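Local coordinates for magnetosome protein MamA (Magnetospirillum gryphiswaldense, PDB 3AS8) that probably acts as a tetratricopeptide-repeat scaffold on magnetosomes, recognising its own kind to build larger complexes and offering surfaces for other proteins, at residues Ile16-Ala21 with Val28-Gln33. Sequence-based numbering, arbitrary orientation.
Sequences ISHAKA and VVMLEQ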
loop_
_atom_site.group_PDB
_atom_site.type_symbol
_atom_site.label_atom_id
_atom_site.label_comp_id
_atom_site.label_asym_id
_atom_site.label_seq_id
_atom_site.Cartn_x
_atom_site.Cartn_y
_atom_site.Cartn_z
ATOM N N ILE A 16 -7.917 16.024 -11.567
ATOM C CA ILE A 16 -6.930 15.876 -10.514
ATOM C C ILE A 16 -7.412 16.536 -9.238
ATOM O O ILE A 16 -7.181 16.058 -8.107
ATOM C CB ILE A 16 -5.601 16.453 -10.970
ATOM C CG1 ILE A 16 -5.029 15.543 -12.070
ATOM C CG2 ILE A 16 -4.668 16.614 -9.776
ATOM C CD1 ILE A 16 -3.812 16.220 -12.830
ATOM N N SER A 17 -8.088 17.651 -9.384
ATOM C CA SER A 17 -8.653 18.265 -8.199
ATOM C C SER A 17 -9.675 17.291 -7.526
ATOM O O SER A 17 -9.619 17.002 -6.302
ATOM C CB SER A 17 -9.245 19.615 -8.586
ATOM O OG SER A 17 -9.784 20.225 -7.467
ATOM N N HIS A 18 -10.572 16.737 -8.334
ATOM C CA HIS A 18 -11.589 15.864 -7.762
ATOM C C HIS A 18 -10.864 14.687 -7.015
ATOM O O HIS A 18 -11.170 14.347 -5.874
ATOM C CB HIS A 18 -12.485 15.290 -8.837
ATOM C CG HIS A 18 -13.519 16.225 -9.389
ATOM N ND1 HIS A 18 -14.287 17.048 -8.608
ATOM C CD2 HIS A 18 -13.980 16.376 -10.660
ATOM C CE1 HIS A 18 -15.145 17.699 -9.368
ATOM N NE2 HIS A 18 -14.971 17.316 -10.619
ATOM N N ALA A 19 -9.900 14.075 -7.685
ATOM C CA ALA A 19 -9.241 12.878 -7.147
ATOM C C ALA A 19 -8.502 13.178 -5.804
ATOM O O ALA A 19 -8.527 12.400 -4.840
ATOM C CB ALA A 19 -8.292 12.281 -8.211
ATOM N N LYS A 20 -7.832 14.305 -5.757
ATOM C CA LYS A 20 -7.161 14.740 -4.527
ATOM C C LYS A 20 -8.140 15.064 -3.387
ATOM O O LYS A 20 -7.794 14.950 -2.217
ATOM C CB LYS A 20 -6.301 15.932 -4.851
ATOM C CG LYS A 20 -4.940 15.517 -5.457
ATOM C CD LYS A 20 -4.094 16.728 -5.658
ATOM C CE LYS A 20 -3.010 16.466 -6.662
ATOM N NZ LYS A 20 -2.370 17.768 -7.029
ATOM N N ALA A 21 -9.383 15.413 -3.727
ATOM C CA ALA A 21 -10.418 15.684 -2.736
ATOM C C ALA A 21 -11.197 14.411 -2.350
ATOM O O ALA A 21 -12.084 14.492 -1.515
ATOM C CB ALA A 21 -11.389 16.714 -3.301
ATOM N N VAL A 28 -12.967 10.059 -12.319
ATOM C CA VAL A 28 -13.041 9.143 -13.488
ATOM C C VAL A 28 -13.696 9.854 -14.656
ATOM O O VAL A 28 -13.149 9.829 -15.750
ATOM C CB VAL A 28 -13.822 7.832 -13.183
ATOM C CG1 VAL A 28 -13.925 6.901 -14.459
ATOM C CG2 VAL A 28 -13.175 7.125 -12.040
ATOM N N VAL A 29 -14.867 10.451 -14.419
ATOM C CA VAL A 29 -15.590 11.140 -15.492
ATOM C C VAL A 29 -14.711 12.187 -16.221
ATOM O O VAL A 29 -14.662 12.238 -17.434
ATOM C CB VAL A 29 -16.894 11.822 -14.993
ATOM C CG1 VAL A 29 -17.429 12.739 -16.071
ATOM C CG2 VAL A 29 -17.989 10.720 -14.548
ATOM N N MET A 30 -14.053 13.039 -15.479
ATOM C CA MET A 30 -13.187 14.069 -16.074
ATOM C C MET A 30 -11.907 13.512 -16.661
ATOM O O MET A 30 -11.509 13.887 -17.785
ATOM C CB MET A 30 -12.838 15.155 -15.049
ATOM C CG MET A 30 -14.008 16.028 -14.487
ATOM S SD MET A 30 -14.788 17.057 -15.746
ATOM C CE MET A 30 -16.300 16.187 -16.043
ATOM N N LEU A 31 -11.189 12.683 -15.920
ATOM C CA LEU A 31 -9.831 12.282 -16.390
ATOM C C LEU A 31 -9.869 11.334 -17.572
ATOM O O LEU A 31 -8.938 11.313 -18.382
ATOM C CB LEU A 31 -8.905 11.799 -15.264
ATOM C CG LEU A 31 -8.448 12.805 -14.175
ATOM C CD1 LEU A 31 -7.744 12.117 -12.963
ATOM C CD2 LEU A 31 -7.733 14.051 -14.692
ATOM N N GLU A 32 -10.957 10.598 -17.733
ATOM C CA GLU A 32 -11.132 9.785 -18.917
ATOM C C GLU A 32 -11.110 10.622 -20.212
ATOM O O GLU A 32 -10.815 10.093 -21.294
ATOM C CB GLU A 32 -12.478 9.065 -18.857
ATOM C CG GLU A 32 -12.421 7.757 -18.086
ATOM C CD GLU A 32 -13.754 6.964 -18.051
ATOM O OE1 GLU A 32 -14.840 7.541 -18.292
ATOM O OE2 GLU A 32 -13.698 5.747 -17.779
ATOM N N GLN A 33 -11.432 11.902 -20.091
ATOM C CA GLN A 33 -11.560 12.775 -21.240
ATOM C C GLN A 33 -10.249 13.439 -21.586
ATOM O O GLN A 33 -10.192 14.209 -22.565
ATOM C CB GLN A 33 -12.631 13.844 -20.959
ATOM C CG GLN A 33 -14.006 13.234 -20.814
ATOM C CD GLN A 33 -15.075 14.269 -20.569
ATOM O OE1 GLN A 33 -15.405 15.011 -21.490
ATOM N NE2 GLN A 33 -15.631 14.322 -19.342
#
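His-18 ND1 is hydrogen-bonded to Arg-23 NE, in the turn just beyond its helix, and with that side of the imidazole engaged it is the CD2 side that meets Met-30. The CG methylene of Met-30 lies in the plane of the ring, at its edge, 3.8 Å from His-18 CD2. The thioether takes little part: the bend of Met-30 at chi2 (-65°) turns SD away from the imidazole, 5.1 Å from His-18 NE2, while Tyr-11, farther back on helix 5-20, also packs on the methionine. The second point of contact is van der Waals packing: Leu-31 CD2 lies 3.7 Å from Ile-16 N and 4.1 Å from Ile-16 CG1, the two side chains crossing at about a right angle. The helix hairpin, 5-20 turning back into 24-31, is consistent with the helix-turn-helix build of tetratricopeptide repeat proteins, with Ala-19 packing on Ala-27 nearer the turn. Leu-31 also touches His-47, and thus links this hairpin to the next helix, 42-54. Cut back to an alanine here, Leu-31 would lose CG and both methyls, which is likely to open a gap beside Ile-16 and drop the touch on His-47. No hydrogen bond spans the two segments, and the 164 Å² they bury together, both sides summed, comes from Ile-16, His-18, Ala-19, Met-30 and Leu-31. Past the contact, Gln-33 NE2 donates to Val-29 O over 3.0 Å, nearly straight at 171°, approaching from above the carbonyl plane.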